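Local coordinates for putative periplasmic protein ydgH (Salmonella enterica subsp. enterica serovar Typhimurium, PDB 4EVU) that is of unknown function, is probably periplasmic and possibly secreted, and is represented here by its C-terminal YdgH/BhsA/McbA-like (DUF1471) domain, at residues B[23-28]-B[40-45]; B[55-58]-B[64-67]. All coordinates share one frame; numbering follows the deposited sequence. Where two conformers were deposited one is given.

Contact 1 of 2, residues B[23-28]-B[40-45]; sequences VKFTGN and AKRAAK
Phe25 and Arg42 carry this contact by a flat stack, and the pair is a compact example of how an arginine can serve a helix-to-sheet interface with no hydrogen bond between the two segments. The guanidinium of Arg42 lies over one face of the Phe25 ring with the two planes only 5° apart and their centres 3.9 Å from one another. Its charge is therefore in cation-pi range, Arg42 CZ standing 3.8 Å from the centroid of the Phe25 ring. The overlap is offset: NE sits near the middle of the ring, CZ comes down on the CG end at 3.4 Å from Phe25 CG, and NH1 reaches past the ring to lie 3.5 Å from Phe25 CB. NH2 stays in the layer above the ring plane, just outside CD1.

A CH-pi contact completes the same layer. Arg42 CD hangs 3.7 Å from the Phe25 ring centroid, toward the CD2-CE2 side, so methylene and guanidinium together cover the ring. The chain makes this possible by running extended from CG to NE, while the turn about the CD-NE bond (chi4 -95°) lays the flat group down on the phenyl.

Aliphatic packing supplies the remainder. Val23 CG1 meets the base of the arginine, 3.9 Å from Arg42 CB.

The strand and helix run at 140° to each other, their axes 9.4 Å apart at closest approach. Strand 21-28 is an outermost strand of this chain's sheet and bonds through its backbone to strand 63-71. Ile35, Gln38 and Val39 of helix 32-45 also touch Phe25, and Ala43 rests on Leu70, so the helix covers one face of the sheet.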
loop_
_atom_site.group_PDB
_atom_site.type_symbol
_atom_site.label_atom_id
_atom_site.label_comp_id
_atom_site.label_asym_id
_atom_site.label_seq_id
_atom_site.Cartn_x
_atom_site.Cartn_y
_atom_site.Cartn_z
ATOM N N VAL B 23 -0.391 14.286 5.916
ATOM C CA VAL B 23 -0.932 14.496 4.578
ATOM C C VAL B 23 -2.150 13.548 4.471
ATOM O O VAL B 23 -2.151 12.437 5.007
ATOM C CB VAL B 23 0.062 14.161 3.450
ATOM C CG1 VAL B 23 1.232 15.058 3.487
ATOM C CG2 VAL B 23 0.520 12.779 3.526
ATOM N N LYS B 24 -3.180 14.032 3.786
ATOM C CA LYS B 24 -4.410 13.263 3.583
ATOM C C LYS B 24 -4.965 13.644 2.237
ATOM O O LYS B 24 -5.190 14.798 1.961
ATOM C CB LYS B 24 -5.394 13.591 4.690
ATOM C CG LYS B 24 -6.520 12.607 4.792
ATOM C CD LYS B 24 -7.733 13.061 3.995
ATOM C CE LYS B 24 -8.780 11.940 3.940
ATOM N NZ LYS B 24 -9.989 12.416 3.197
ATOM N N PHE B 25 -5.177 12.653 1.391
ATOM C CA PHE B 25 -5.597 12.908 0.033
ATOM C C PHE B 25 -6.201 11.661 -0.602
ATOM O O PHE B 25 -6.072 10.570 -0.079
ATOM C CB PHE B 25 -4.413 13.384 -0.817
ATOM C CG PHE B 25 -3.335 12.350 -1.021
ATOM C CD1 PHE B 25 -3.248 11.626 -2.208
ATOM C CD2 PHE B 25 -2.422 12.101 -0.022
ATOM C CE1 PHE B 25 -2.269 10.673 -2.382
ATOM C CE2 PHE B 25 -1.450 11.139 -0.164
ATOM C CZ PHE B 25 -1.341 10.434 -1.350
ATOM N N THR B 26 -6.854 11.874 -1.744
ATOM C CA THR B 26 -7.412 10.797 -2.559
ATOM C C THR B 26 -6.830 10.902 -3.946
ATOM O O THR B 26 -6.717 12.009 -4.473
ATOM C CB THR B 26 -8.919 10.963 -2.653
ATOM O OG1 THR B 26 -9.496 10.876 -1.351
ATOM C CG2 THR B 26 -9.536 9.922 -3.513
ATOM N N GLY B 27 -6.428 9.764 -4.512
ATOM C CA GLY B 27 -5.987 9.717 -5.895
ATOM C C GLY B 27 -5.943 8.323 -6.461
ATOM O O GLY B 27 -6.348 7.385 -5.823
ATOM N N ASN B 28 -5.415 8.205 -7.660
ATOM C CA ASN B 28 -5.290 6.921 -8.315
ATOM C C ASN B 28 -4.270 6.013 -7.618
ATOM O O ASN B 28 -3.141 6.435 -7.318
ATOM C CB ASN B 28 -4.888 7.141 -9.759
ATOM C CG ASN B 28 -5.903 7.977 -10.513
ATOM O OD1 ASN B 28 -5.555 8.932 -11.204
ATOM N ND2 ASN B 28 -7.173 7.622 -10.367
ATOM N N ALA B 40 5.254 10.036 -0.496
ATOM C CA ALA B 40 6.631 10.529 -0.276
ATOM C C ALA B 40 6.790 11.937 -0.850
ATOM O O ALA B 40 7.444 12.776 -0.247
ATOM C CB ALA B 40 7.641 9.566 -0.894
ATOM N N LYS B 41 6.231 12.173 -2.039
ATOM C CA LYS B 41 6.297 13.488 -2.700
ATOM C C LYS B 41 5.618 14.559 -1.833
ATOM O O LYS B 41 6.161 15.664 -1.639
ATOM C CB LYS B 41 5.694 13.454 -4.129
ATOM C CG LYS B 41 5.611 14.821 -4.809
ATOM C CD LYS B 41 4.888 14.768 -6.143
ATOM C CE LYS B 41 5.602 13.873 -7.103
ATOM N NZ LYS B 41 5.008 13.969 -8.446
ATOM N N ARG B 42 4.459 14.246 -1.295
ATOM C CA ARG B 42 3.734 15.195 -0.471
ATOM C C ARG B 42 4.441 15.425 0.848
ATOM O O ARG B 42 4.430 16.542 1.384
ATOM C CB ARG B 42 2.305 14.722 -0.251
ATOM C CG ARG B 42 1.425 14.865 -1.514
ATOM C CD ARG B 42 0.194 14.009 -1.453
ATOM N NE ARG B 42 -0.704 14.093 -2.607
ATOM C CZ ARG B 42 -1.776 14.879 -2.689
ATOM N NH1 ARG B 42 -2.063 15.768 -1.734
ATOM N NH2 ARG B 42 -2.538 14.815 -3.775
ATOM N N ALA B 43 5.058 14.376 1.360
ATOM C CA ALA B 43 5.856 14.482 2.572
ATOM C C ALA B 43 7.048 15.409 2.333
ATOM O O ALA B 43 7.380 16.273 3.145
ATOM C CB ALA B 43 6.336 13.067 3.019
ATOM N N ALA B 44 7.731 15.173 1.228
ATOM C CA ALA B 44 8.899 16.006 0.891
ATOM C C ALA B 44 8.476 17.465 0.766
ATOM O O ALA B 44 9.230 18.342 1.141
ATOM C CB ALA B 44 9.572 15.539 -0.394
ATOM N N LYS B 45 7.336 17.739 0.152
ATOM C CA LYS B 45 6.921 19.137 -0.046
ATOM C C LYS B 45 6.721 19.855 1.305
ATOM O O LYS B 45 6.875 21.065 1.393
ATOM C CB LYS B 45 5.628 19.248 -0.884
ATOM C CG LYS B 45 5.762 18.916 -2.356
ATOM C CD LYS B 45 4.445 19.039 -3.119
ATOM C CE LYS B 45 4.681 18.940 -4.610
ATOM N NZ LYS B 45 3.402 18.940 -5.372
#

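Contact 2 of 2, residues B[55-58]-B[64-67]; sequences RQWQ and ITIS
Thr65 O is gripped from strand 50-57 by two neighbouring residues. The N-H of Trp57 approaches it in the carbonyl plane at an N-to-O distance of 2.9 Å, and Gln56 CA adds a CA-H...O contact at 3.3 Å from Thr65 O. The same oxygen lies at the edge of the indole, near its plane. Thr65 N returns a bond to Trp57 O, also 2.9 Å, which closes the two-bond ring of an antiparallel hydrogen-bonded pair.

Arg55 and Ser67 form the next such pair, less evenly: Ser67 N to Arg55 O measures 3.0 Å, whereas the bond from Arg55 N to Ser67 O is weak. Between them, Gln56 faces Ile66 as a non-hydrogen-bonded pair, and Ile66 CD1 packs 4.0 Å from Gln56 CB.

On the face of Arg55, Trp57, Thr65 and Ser67, the six-membered part of the indole meets a methyl, Trp57 CE3 to Thr65 CG2 being 3.8 Å. That methyl stands anti to the threonine's backbone N, leaving OG1 (chi1 -64°) placed to bond Thr26 on the adjoining strand. Ser67 OG nestles against Arg55, 3.3 Å from both CB and CG of that residue, while its hydrogen-bonding partner is the hydroxyl of Thr54.

The face of Gln56 and Ile66 has another role. Ile66 packs on Val39 of helix 32-45, and the amide of Gln56 is bonded to Gln56 of the second subunit. Toward the turn end of the hairpin, Gln58 bonds that same Gln56 of the second subunit, and Ile64 packs on it too. The arrangement is a regular antiparallel beta hairpin of strands 50-57 and 63-71, inside the mixed sheet of a YdgH/BhsA/McbA-like domain and contributing to its dimer contact.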
loop_
_atom_site.group_PDB
_atom_site.type_symbol
_atom_site.label_atom_id
_atom_site.label_comp_id
_atom_site.label_asym_id
_atom_site.label_seq_id
_atom_site.Cartn_x
_atom_site.Cartn_y
_atom_site.Cartn_z
ATOM N N ARG B 55 -3.961 5.717 7.764
ATOM C CA ARG B 55 -5.245 5.265 7.247
ATOM C C ARG B 55 -5.152 4.995 5.767
ATOM O O ARG B 55 -4.485 5.730 5.073
ATOM C CB ARG B 55 -6.357 6.296 7.472
ATOM C CG ARG B 55 -6.536 6.817 8.878
ATOM C CD ARG B 55 -7.303 5.832 9.775
ATOM N NE ARG B 55 -7.529 6.435 11.083
ATOM C CZ ARG B 55 -6.635 6.437 12.092
ATOM N NH1 ARG B 55 -5.443 5.828 11.989
ATOM N NH2 ARG B 55 -6.926 7.066 13.212
ATOM N N GLN B 56 -5.855 3.983 5.290
ATOM C CA GLN B 56 -5.997 3.726 3.870
ATOM C C GLN B 56 -7.336 3.091 3.560
ATOM O O GLN B 56 -7.771 2.184 4.255
ATOM C CB GLN B 56 -4.834 2.912 3.327
ATOM C CG GLN B 56 -4.699 1.518 3.914
ATOM C CD GLN B 56 -3.222 1.031 4.018
ATOM O OE1 GLN B 56 -2.549 1.250 5.030
ATOM N NE2 GLN B 56 -2.731 0.372 2.960
ATOM N N TRP B 57 -7.975 3.594 2.524
ATOM C CA TRP B 57 -9.242 3.038 2.059
ATOM C C TRP B 57 -9.161 2.922 0.547
ATOM O O TRP B 57 -9.027 3.931 -0.160
ATOM C CB TRP B 57 -10.397 3.968 2.427
ATOM C CG TRP B 57 -10.669 4.194 3.851
ATOM C CD1 TRP B 57 -11.515 3.475 4.642
ATOM C CD2 TRP B 57 -10.178 5.275 4.664
ATOM N NE1 TRP B 57 -11.608 4.065 5.903
ATOM C CE2 TRP B 57 -10.773 5.138 5.950
ATOM C CE3 TRP B 57 -9.286 6.335 4.441
ATOM C CZ2 TRP B 57 -10.547 6.051 6.990
ATOM C CZ3 TRP B 57 -9.061 7.262 5.495
ATOM C CH2 TRP B 57 -9.668 7.087 6.752
ATOM N N GLN B 58 -9.314 1.699 0.047
ATOM C CA GLN B 58 -9.411 1.444 -1.399
ATOM C C GLN B 58 -10.611 0.500 -1.577
ATOM O O GLN B 58 -10.513 -0.707 -1.383
ATOM C CB GLN B 58 -8.129 0.800 -1.947
ATOM C CG GLN B 58 -8.218 0.395 -3.423
ATOM C CD GLN B 58 -7.156 -0.618 -3.889
ATOM O OE1 GLN B 58 -6.477 -1.230 -3.076
ATOM N NE2 GLN B 58 -7.045 -0.816 -5.231
ATOM N N ILE B 64 -7.700 5.499 -4.131
ATOM C CA ILE B 64 -7.341 5.191 -2.743
ATOM C C ILE B 64 -7.315 6.521 -1.974
ATOM O O ILE B 64 -6.919 7.529 -2.526
ATOM C CB ILE B 64 -5.973 4.423 -2.671
ATOM C CG1 ILE B 64 -5.696 3.978 -1.266
ATOM C CG2 ILE B 64 -4.817 5.219 -3.278
ATOM C CD1 ILE B 64 -4.536 3.008 -1.088
ATOM N N THR B 65 -7.824 6.515 -0.753
ATOM C CA THR B 65 -7.723 7.637 0.177
ATOM C C THR B 65 -6.744 7.229 1.244
ATOM O O THR B 65 -6.805 6.138 1.767
ATOM C CB THR B 65 -9.118 7.963 0.759
ATOM O OG1 THR B 65 -9.964 8.404 -0.297
ATOM C CG2 THR B 65 -9.033 9.049 1.801
ATOM N N ILE B 66 -5.773 8.098 1.499
ATOM C CA ILE B 66 -4.678 7.794 2.386
ATOM C C ILE B 66 -4.404 8.939 3.288
ATOM O O ILE B 66 -4.471 10.097 2.855
ATOM C CB ILE B 66 -3.367 7.671 1.560
ATOM C CG1 ILE B 66 -3.274 6.322 0.919
ATOM C CG2 ILE B 66 -2.094 7.888 2.431
ATOM C CD1 ILE B 66 -2.221 5.406 1.601
ATOM N N SER B 67 -3.985 8.596 4.510
ATOM C CA SER B 67 -3.365 9.596 5.352
ATOM C C SER B 67 -2.078 9.041 5.951
ATOM O O SER B 67 -1.942 7.851 6.166
ATOM C CB SER B 67 -4.288 10.027 6.441
ATOM O OG SER B 67 -4.558 9.007 7.328
#

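How the contacts relate
Contact 1 is buried and joins a helix to a sheet mainly through side chains, whereas contact 2, partly buried, joins two strands chiefly through their backbones. They follow one another along the chain yet meet in the same sheet, because strands 21-28 and 63-71 are neighbours: Gly27 O accepts a probable hydrogen bond from Ile64 N. Lys24 CE also packs 3.6 Å from Thr65 CG2, on the face turned away from Phe25. Chemistry follows place in the fold: a charge laid on an aromatic ring where the helix covers the sheet, and amides and hydroxyls where the hairpin faces solvent or the second subunit.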